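Local coordinates for protein beta-galactosidase (Bacteroides thetaiotaomicron, PDB 5MUJ) that binds an oligosaccharide from side chain B of the plant pectin rhamnogalacturonan II and probably hydrolyses a glycosidic bond in it, at residues Gly48-Pro53 against Arg357-Ala362; Ile60-Val65 against Thr75-Asn80; Thr92-Ser97 against Gly107-Tyr112. One frame throughout, in Å; residues are numbered along the deposited sequence. Where two conformers were deposited one is given.

Contact 1: Gly48-Pro53 against Arg357-Ala362. With RAM (alpha-L-rhamnopyranose), chain B.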
loop_
_atom_site.group_PDB
_atom_site.type_symbol
_atom_site.label_atom_id
_atom_site.label_comp_id
_atom_site.label_asym_id
_atom_site.label_seq_id
_atom_site.Cartn_x
_atom_site.Cartn_y
_atom_site.Cartn_z
ATOM N N GLY A 48 -12.938 13.690 1.507
ATOM C CA GLY A 48 -12.091 14.466 0.631
ATOM C C GLY A 48 -10.654 14.259 1.045
ATOM O O GLY A 48 -10.329 13.260 1.709
ATOM N N LEU A 49 -9.801 15.203 0.689
ATOM C CA LEU A 49 -8.364 15.015 0.881
ATOM C C LEU A 49 -7.988 15.030 2.352
ATOM O O LEU A 49 -8.578 15.792 3.171
ATOM C CB LEU A 49 -7.568 16.033 0.082
ATOM C CG LEU A 49 -7.737 15.918 -1.441
ATOM C CD1 LEU A 49 -7.430 17.204 -2.172
ATOM C CD2 LEU A 49 -6.874 14.783 -2.003
ATOM N N ALA A 50 -7.040 14.175 2.697
ATOM C CA ALA A 50 -6.479 14.083 4.035
ATOM C C ALA A 50 -5.104 14.762 4.045
ATOM O O ALA A 50 -4.748 15.507 4.958
ATOM C CB ALA A 50 -6.302 12.622 4.405
ATOM N N VAL A 51 -4.296 14.403 3.051
ATOM C CA VAL A 51 -2.973 14.930 2.885
ATOM C C VAL A 51 -2.750 15.282 1.432
ATOM O O VAL A 51 -2.791 14.390 0.591
ATOM C CB VAL A 51 -1.880 13.949 3.394
ATOM C CG1 VAL A 51 -0.525 14.648 3.440
ATOM C CG2 VAL A 51 -2.184 13.442 4.809
ATOM N N ALA A 52 -2.454 16.536 1.138
ATOM C CA ALA A 52 -2.288 17.057 -0.192
ATOM C C ALA A 52 -0.976 17.832 -0.343
ATOM O O ALA A 52 -0.540 18.518 0.586
ATOM C CB ALA A 52 -3.449 17.949 -0.552
ATOM N N PRO A 53 -0.332 17.716 -1.524
ATOM C CA PRO A 53 0.804 18.576 -1.843
ATOM C C PRO A 53 0.401 20.040 -1.957
ATOM O O PRO A 53 -0.724 20.337 -2.419
ATOM C CB PRO A 53 1.286 18.026 -3.193
ATOM C CG PRO A 53 0.051 17.507 -3.808
ATOM C CD PRO A 53 -0.737 16.910 -2.691
ATOM N N ARG A 357 -1.627 14.554 -7.217
ATOM C CA ARG A 357 -1.698 13.308 -6.481
ATOM C C ARG A 357 -1.630 13.544 -4.975
ATOM O O ARG A 357 -0.662 14.088 -4.461
ATOM C CB ARG A 357 -0.554 12.397 -6.935
ATOM C CG ARG A 357 -0.537 11.047 -6.240
ATOM C CD ARG A 357 0.473 10.067 -6.873
ATOM N NE ARG A 357 0.201 9.713 -8.274
ATOM C CZ ARG A 357 -0.089 8.480 -8.733
ATOM N NH1 ARG A 357 -0.167 7.440 -7.923
ATOM N NH2 ARG A 357 -0.370 8.315 -10.019
ATOM N N GLY A 358 -2.619 13.017 -4.277
ATOM C CA GLY A 358 -2.687 13.094 -2.819
ATOM C C GLY A 358 -3.472 11.954 -2.243
ATOM O O GLY A 358 -3.887 11.038 -2.980
ATOM N N ILE A 359 -3.654 11.985 -0.926
ATOM C CA ILE A 359 -4.351 10.953 -0.180
ATOM C C ILE A 359 -5.696 11.525 0.248
ATOM O O ILE A 359 -5.766 12.646 0.805
ATOM C CB ILE A 359 -3.550 10.489 1.043
ATOM C CG1 ILE A 359 -2.294 9.747 0.564
ATOM C CG2 ILE A 359 -4.352 9.580 1.979
ATOM C CD1 ILE A 359 -1.195 9.565 1.594
ATOM N N ALA A 360 -6.766 10.773 -0.004
ATOM C CA ALA A 360 -8.163 11.141 0.379
ATOM C C ALA A 360 -8.809 10.059 1.228
ATOM O O ALA A 360 -8.252 8.974 1.445
ATOM C CB ALA A 360 -8.994 11.389 -0.812
ATOM N N ILE A 361 -9.986 10.381 1.765
ATOM C CA ILE A 361 -10.716 9.470 2.615
ATOM C C ILE A 361 -12.168 9.311 2.193
ATOM O O ILE A 361 -12.837 10.303 1.880
ATOM C CB ILE A 361 -10.745 9.983 4.060
ATOM C CG1 ILE A 361 -9.403 10.579 4.406
ATOM C CG2 ILE A 361 -11.069 8.853 5.008
ATOM C CD1 ILE A 361 -9.364 11.095 5.827
ATOM N N ALA A 362 -12.677 8.085 2.268
ATOM C CA ALA A 362 -14.113 7.835 2.127
ATOM C C ALA A 362 -14.599 7.127 3.417
ATOM O O ALA A 362 -13.830 6.444 4.084
ATOM C CB ALA A 362 -14.393 7.006 0.872
HETATM C C1 RAM B . 1.739 2.975 -11.681
HETATM C C2 RAM B . 1.984 3.245 -10.219
HETATM C C3 RAM B . 1.218 4.508 -9.833
HETATM C C4 RAM B . -0.260 4.274 -10.150
HETATM C C5 RAM B . -0.573 3.844 -11.590
HETATM C C6 RAM B . -1.959 3.235 -11.719
HETATM O O2 RAM B . 1.536 2.089 -9.461
HETATM O O3 RAM B . 1.402 4.849 -8.457
HETATM O O4 RAM B . -0.952 5.498 -9.963
HETATM O O5 RAM B . 0.395 2.953 -12.199
#

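Contact 2: Ile60-Val65 against Thr75-Asn80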
loop_
_atom_site.group_PDB
_atom_site.type_symbol
_atom_site.label_atom_id
_atom_site.label_comp_id
_atom_site.label_asym_id
_atom_site.label_seq_id
_atom_site.Cartn_x
_atom_site.Cartn_y
_atom_site.Cartn_z
ATOM N N ILE A 60 1.827 12.866 -3.413
ATOM C CA ILE A 60 1.681 12.187 -2.125
ATOM C C ILE A 60 0.823 10.913 -2.292
ATOM O O ILE A 60 -0.277 10.978 -2.850
ATOM C CB ILE A 60 1.057 13.157 -1.084
ATOM C CG1 ILE A 60 2.107 14.216 -0.700
ATOM C CG2 ILE A 60 0.564 12.386 0.135
ATOM C CD1 ILE A 60 1.595 15.307 0.222
ATOM N N ASP A 61 1.281 9.797 -1.723
ATOM C CA ASP A 61 0.642 8.491 -1.949
ATOM C C ASP A 61 0.914 7.524 -0.794
ATOM O O ASP A 61 1.667 7.848 0.166
ATOM C CB ASP A 61 1.217 7.950 -3.296
ATOM C CG ASP A 61 0.396 6.875 -3.978
ATOM O OD1 ASP A 61 -0.472 6.212 -3.395
ATOM O OD2 ASP A 61 0.669 6.677 -5.178
ATOM N N CYS A 62 0.302 6.358 -0.872
ATOM C CA CYS A 62 0.693 5.169 -0.134
ATOM C C CYS A 62 0.524 5.315 1.369
ATOM O O CYS A 62 1.490 5.225 2.093
ATOM C CB CYS A 62 2.155 4.788 -0.413
ATOM S SG CYS A 62 2.626 4.454 -2.122
ATOM N N PRO A 63 -0.721 5.617 1.827
ATOM C CA PRO A 63 -0.991 5.656 3.229
ATOM C C PRO A 63 -0.903 4.340 3.981
ATOM O O PRO A 63 -1.389 3.288 3.501
ATOM C CB PRO A 63 -2.446 6.163 3.284
ATOM C CG PRO A 63 -3.052 5.608 2.031
ATOM C CD PRO A 63 -1.957 5.787 1.027
ATOM N N THR A 64 -0.310 4.410 5.167
ATOM C CA THR A 64 -0.430 3.354 6.147
ATOM C C THR A 64 -0.863 4.026 7.447
ATOM O O THR A 64 -0.167 4.923 7.938
ATOM C CB THR A 64 0.898 2.605 6.364
ATOM O OG1 THR A 64 1.454 2.230 5.108
ATOM C CG2 THR A 64 0.709 1.339 7.191
ATOM N N VAL A 65 -1.997 3.597 7.976
ATOM C CA VAL A 65 -2.571 4.250 9.188
ATOM C C VAL A 65 -2.511 3.307 10.369
ATOM O O VAL A 65 -2.875 2.139 10.280
ATOM C CB VAL A 65 -4.019 4.763 9.003
ATOM C CG1 VAL A 65 -4.595 5.322 10.339
ATOM C CG2 VAL A 65 -4.089 5.825 7.927
ATOM N N THR A 75 1.885 7.013 7.829
ATOM C CA THR A 75 3.079 7.174 6.951
ATOM C C THR A 75 2.594 7.303 5.524
ATOM O O THR A 75 1.534 6.826 5.196
ATOM C CB THR A 75 4.162 6.037 7.004
ATOM O OG1 THR A 75 3.570 4.743 6.763
ATOM C CG2 THR A 75 4.894 6.009 8.267
ATOM N N TYR A 76 3.340 8.062 4.737
ATOM C CA TYR A 76 3.060 8.246 3.309
ATOM C C TYR A 76 4.344 8.560 2.521
ATOM O O TYR A 76 5.365 8.906 3.094
ATOM C CB TYR A 76 1.971 9.288 3.077
ATOM C CG TYR A 76 2.327 10.699 3.528
ATOM C CD1 TYR A 76 2.951 11.590 2.657
ATOM C CD2 TYR A 76 1.985 11.159 4.820
ATOM C CE1 TYR A 76 3.304 12.871 3.046
ATOM C CE2 TYR A 76 2.321 12.463 5.221
ATOM C CZ TYR A 76 2.918 13.322 4.330
ATOM O OH TYR A 76 3.254 14.602 4.696
ATOM N N VAL A 77 4.285 8.363 1.205
ATOM C CA VAL A 77 5.435 8.649 0.386
ATOM C C VAL A 77 5.207 9.962 -0.374
ATOM O O VAL A 77 4.070 10.333 -0.712
ATOM C CB VAL A 77 5.784 7.477 -0.578
ATOM C CG1 VAL A 77 5.958 6.206 0.256
ATOM C CG2 VAL A 77 4.745 7.322 -1.700
ATOM N N VAL A 78 6.294 10.668 -0.593
ATOM C CA VAL A 78 6.328 11.866 -1.368
ATOM C C VAL A 78 7.315 11.640 -2.555
ATOM O O VAL A 78 8.468 11.198 -2.380
ATOM C CB VAL A 78 6.824 13.059 -0.532
ATOM C CG1 VAL A 78 7.081 14.271 -1.405
ATOM C CG2 VAL A 78 5.820 13.410 0.585
ATOM N N TYR A 79 6.863 11.980 -3.738
ATOM C CA TYR A 79 7.721 12.074 -4.942
ATOM C C TYR A 79 7.846 13.554 -5.256
ATOM O O TYR A 79 6.814 14.252 -5.292
ATOM C CB TYR A 79 7.087 11.325 -6.118
ATOM C CG TYR A 79 7.765 11.623 -7.432
ATOM C CD1 TYR A 79 9.034 11.104 -7.712
ATOM C CD2 TYR A 79 7.170 12.425 -8.378
ATOM C CE1 TYR A 79 9.677 11.411 -8.886
ATOM C CE2 TYR A 79 7.802 12.716 -9.578
ATOM C CZ TYR A 79 9.065 12.201 -9.823
ATOM O OH TYR A 79 9.731 12.436 -11.003
ATOM N N ASN A 80 9.070 14.049 -5.404
ATOM C CA ASN A 80 9.315 15.504 -5.460
ATOM C C ASN A 80 9.530 16.011 -6.871
ATOM O O ASN A 80 10.487 16.745 -7.160
ATOM C CB ASN A 80 10.463 15.920 -4.542
ATOM C CG ASN A 80 11.786 15.288 -4.934
ATOM O OD1 ASN A 80 11.827 14.278 -5.645
ATOM N ND2 ASN A 80 12.866 15.848 -4.442
HETATM O O HOH W 1 3.146 4.138 4.198
#

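Contact 3: Thr92-Ser97 against Gly107-Tyr112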
loop_
_atom_site.group_PDB
_atom_site.type_symbol
_atom_site.label_atom_id
_atom_site.label_comp_id
_atom_site.label_asym_id
_atom_site.label_seq_id
_atom_site.Cartn_x
_atom_site.Cartn_y
_atom_site.Cartn_z
ATOM N N THR A 92 9.753 8.956 2.669
ATOM C CA THR A 92 8.636 8.576 3.481
ATOM C C THR A 92 8.555 9.600 4.619
ATOM O O THR A 92 9.537 9.933 5.297
ATOM C CB THR A 92 8.776 7.181 4.027
ATOM O OG1 THR A 92 9.042 6.276 2.944
ATOM C CG2 THR A 92 7.516 6.712 4.763
ATOM N N TRP A 93 7.319 10.058 4.795
ATOM C CA TRP A 93 6.946 11.053 5.813
ATOM C C TRP A 93 5.908 10.415 6.754
ATOM O O TRP A 93 5.273 9.391 6.484
ATOM C CB TRP A 93 6.365 12.307 5.136
ATOM C CG TRP A 93 7.299 13.072 4.285
ATOM C CD1 TRP A 93 7.876 12.646 3.107
ATOM C CD2 TRP A 93 7.783 14.389 4.492
ATOM N NE1 TRP A 93 8.698 13.615 2.578
ATOM C CE2 TRP A 93 8.663 14.707 3.411
ATOM C CE3 TRP A 93 7.573 15.340 5.495
ATOM C CZ2 TRP A 93 9.316 15.929 3.316
ATOM C CZ3 TRP A 93 8.233 16.532 5.413
ATOM C CH2 TRP A 93 9.058 16.853 4.332
ATOM N N ILE A 94 5.678 11.136 7.830
ATOM C CA ILE A 94 4.670 10.765 8.854
ATOM C C ILE A 94 3.802 11.984 9.248
ATOM O O ILE A 94 4.303 13.092 9.377
ATOM C CB ILE A 94 5.305 10.038 10.066
ATOM C CG1 ILE A 94 4.266 9.288 10.886
ATOM C CG2 ILE A 94 6.075 10.996 10.976
ATOM C CD1 ILE A 94 4.845 8.357 11.923
ATOM N N ALA A 95 2.509 11.712 9.415
ATOM C CA ALA A 95 1.586 12.739 9.855
ATOM C C ALA A 95 0.780 12.182 10.987
ATOM O O ALA A 95 0.651 10.983 11.202
ATOM C CB ALA A 95 0.656 13.174 8.755
ATOM N N GLU A 96 0.314 13.109 11.816
ATOM C CA GLU A 96 -0.540 12.727 12.956
ATOM C C GLU A 96 -1.971 13.317 12.878
ATOM O O GLU A 96 -2.216 14.272 12.152
ATOM C CB GLU A 96 0.088 13.141 14.296
ATOM C CG GLU A 96 0.198 14.653 14.512
ATOM C CD GLU A 96 0.708 15.056 15.864
ATOM O OE1 GLU A 96 1.444 14.302 16.520
ATOM O OE2 GLU A 96 0.343 16.163 16.270
ATOM N N SER A 97 -2.878 12.673 13.614
ATOM C CA SER A 97 -4.302 13.058 13.723
ATOM C C SER A 97 -4.889 12.606 15.041
ATOM O O SER A 97 -4.542 11.541 15.597
ATOM C CB SER A 97 -5.130 12.426 12.602
ATOM O OG SER A 97 -6.503 12.778 12.711
ATOM N N GLY A 107 7.189 15.315 9.543
ATOM C CA GLY A 107 8.542 15.257 8.969
ATOM C C GLY A 107 8.804 13.861 8.470
ATOM O O GLY A 107 7.935 12.988 8.541
ATOM N N ARG A 108 10.039 13.694 7.990
ATOM C CA ARG A 108 10.481 12.437 7.374
ATOM C C ARG A 108 10.818 11.321 8.357
ATOM O O ARG A 108 11.345 11.566 9.464
ATOM C CB ARG A 108 11.695 12.677 6.477
ATOM C CG ARG A 108 11.465 13.593 5.279
ATOM C CD ARG A 108 12.797 14.040 4.764
ATOM N NE ARG A 108 12.784 14.990 3.676
ATOM C CZ ARG A 108 12.829 16.299 3.802
ATOM N NH1 ARG A 108 12.757 16.887 5.006
ATOM N NH2 ARG A 108 12.869 17.034 2.712
ATOM N N VAL A 109 10.497 10.088 7.936
ATOM C CA VAL A 109 10.960 8.873 8.617
ATOM C C VAL A 109 11.906 8.009 7.782
ATOM O O VAL A 109 12.603 7.163 8.361
ATOM C CB VAL A 109 9.786 8.008 9.137
ATOM C CG1 VAL A 109 8.983 8.774 10.185
ATOM C CG2 VAL A 109 8.879 7.571 8.011
ATOM N N LEU A 110 11.921 8.207 6.462
ATOM C CA LEU A 110 12.865 7.493 5.524
ATOM C C LEU A 110 13.269 8.509 4.483
ATOM O O LEU A 110 12.453 8.918 3.647
ATOM C CB LEU A 110 12.247 6.265 4.846
ATOM C CG LEU A 110 12.142 4.882 5.444
ATOM C CD1 LEU A 110 11.938 3.897 4.284
ATOM C CD2 LEU A 110 13.344 4.441 6.246
ATOM N N SER A 111 14.528 8.940 4.554
ATOM C CA SER A 111 15.039 10.035 3.743
ATOM C C SER A 111 16.010 9.474 2.693
ATOM O O SER A 111 16.547 8.395 2.881
ATOM C CB SER A 111 15.790 11.002 4.634
ATOM O OG SER A 111 14.991 11.404 5.739
ATOM N N TYR A 112 16.294 10.269 1.667
ATOM C CA TYR A 112 17.300 9.920 0.676
ATOM C C TYR A 112 18.595 9.589 1.406
ATOM O O TYR A 112 19.068 10.355 2.243
ATOM C CB TYR A 112 17.576 11.045 -0.328
ATOM C CG TYR A 112 16.396 11.469 -1.153
ATOM C CD1 TYR A 112 15.748 10.580 -2.004
ATOM C CD2 TYR A 112 15.908 12.783 -1.052
ATOM C CE1 TYR A 112 14.641 10.984 -2.715
ATOM C CE2 TYR A 112 14.802 13.198 -1.767
ATOM C CZ TYR A 112 14.180 12.300 -2.624
ATOM O OH TYR A 112 13.085 12.671 -3.348
#

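Contact 1: Gly48-Pro53 against Arg357-Ala362
Gly-48 to Val-51 pair antiparallel with Ile-359 to Ile-361, the N-terminal strand serving as an outermost strand of a sheet otherwise built from the end of the chain. Such a closure is familiar from beta-propellers. A classic beta bulge interrupts the register: Ala-50 and Val-51 both face Ile-359, whose O accepts from Ala-50 N at 2.7 Å and from Val-51 N at 3.2 Å. Ile-359 N returns a nearly straight bond to Val-51 O (3.0 Å), and Ile-361 N donates to Gly-48 O (2.9 Å). The methyl of Ala-50 rests against Ile-361 CD1 at 3.7 Å. At the far end Pro-53 CD lies 3.3 Å from Arg-357 O.

The Arg-357 side chain leaves the strand pair at CB. CG stands anti to the backbone N (chi1 -179°) and CD continues that line; along its way the side chain touches Cys-349 and Val-351 of the next strand and Lys-59. A bend at chi3 (-62°) then turns NE and CZ, presenting the guanidinium edge to the bound rhamnose. NH1 and NH2 pinch the sugar O4 in the guanidinium plane, each at 2.9 Å, and NH1 also forms a salt bridge to Asp-61 OD2. A leucine here would probably leave O4 without this forked grip and Asp-61 without one of its charged mates. Backbone pairing thus fixes the base of an arm whose charged end grips O4 of a rhamnose that His-333, Lys-334 and Tyr-158 also hydrogen-bond.

Contact 2: Ile60-Val65 against Thr75-Asn80
Ile-60 crosses the Tyr-76 ring obliquely, its CG2 coming to 3.6 Å from CD1 of the tyrosine, with the isoleucine CD1 methyl near CE1. The second flat group, the Asp-61 carboxylate, leads off from the hairpin; OD1 takes a weak bond from the next backbone N, that of Cys-62, while OD2 pairs with Lys-334 in a salt bridge, beside the bound rhamnose. These groups belong to a beta hairpin, strands 59-68 and 71-79, the first two strands of a four-stranded antiparallel sheet. Five such sheets in the chain are consistent with a five-bladed beta-propeller, each sheet one blade.

Tyr-76 CG sits between its own N and carbonyl carbon (chi1 64°), which lifts the ring toward Ile-60; its hydroxyl is hydrogen-bonded to Thr-105. Beside it Ile-60 CG1 lies along Val-78 CG2, the two side chains pointing the same way. Two reciprocal backbone pairs hold the strands: Asp-61 with Val-77, where Val-77 N reaches Asp-61 O at 2.9 Å, and Thr-64 with Thr-75. Between them two residues, Cys-62 and Pro-63, span what Tyr-76 spans alone, a beta bulge at which Cys-62 takes a positive phi (65°). The side chain of Cys-62 points at the partner strand and packs SG on Val-77 CG2 at 3.6 Å, and Pro-63 CA makes a CH...O contact with Thr-75 O (3.4 Å). At the bulge one water is gripped three times: it accepts from Thr-64 OG1 and from Thr-75 OG1, each at 2.7 Å, and donates to Cys-62 O at 2.9 Å.

Contact 3: Thr92-Ser97 against Gly107-Tyr112
The outer beta hairpin of what is probably a propeller blade, strands 90-97 and 104-110, is joined here through Thr-92, Trp-93 and Ile-94 facing Gly-107 to Leu-110. Trp-93 and Arg-108 run side by side, pointing the same way. Arg-108 CG stands over the face of the indole, 3.8 Å from the centroid of the six-membered ring in a CH-pi contact. Extended from CG to NE, the arginine chain carries the guanidinium along the indole, tilted 36° to it, with Trp-93 CZ2 over its centre. NE is also salt-bridged to Glu-91, which is likely to restrain the rotation of that group. Trp-93 CE3 also lies close to the backbone of Gly-107, at 3.5 Å from its C; the positive phi of this residue would crowd any CB against the preceding carbonyl.

On the other face the apolar groups interlock: Val-109 sets CG2 against Thr-92 CG2 (3.6 Å) and CG1 against Ile-94 CG2. The hydroxyl of Thr-92 turns to the backbone of Arg-122 and Gly-124 in the next sheet. Thr-92 N gives a straight bond to Leu-110 O (2.9 Å), while Thr-92 O receives Val-109 N (2.8 Å) and Leu-110 N (3.2 Å) from the same face of its plane. One carbonyl taking two successive N-H groups is the signature of the classic beta bulge, here bending an edge strand.

From the N terminus, strand 45-51 comes first, but its partner, strand 357-363, lies near the end of the chain, so contact 1 closes a loop of some three hundred residues. Contacts 2 and 3 are nested inside it and follow one another in series, each closing a short hairpin. They share a sheet: strands 71-79 and 90-97 are neighbours, with Trp-93 N to Tyr-76 O linking them. Contact 1 meets contact 2 where Ile-359 packs on Tyr-76 and Arg-357 O receives Ile-60 N, tying the last sheet to the first. Contact 3, at the outer edge of that first sheet, does not touch contact 1.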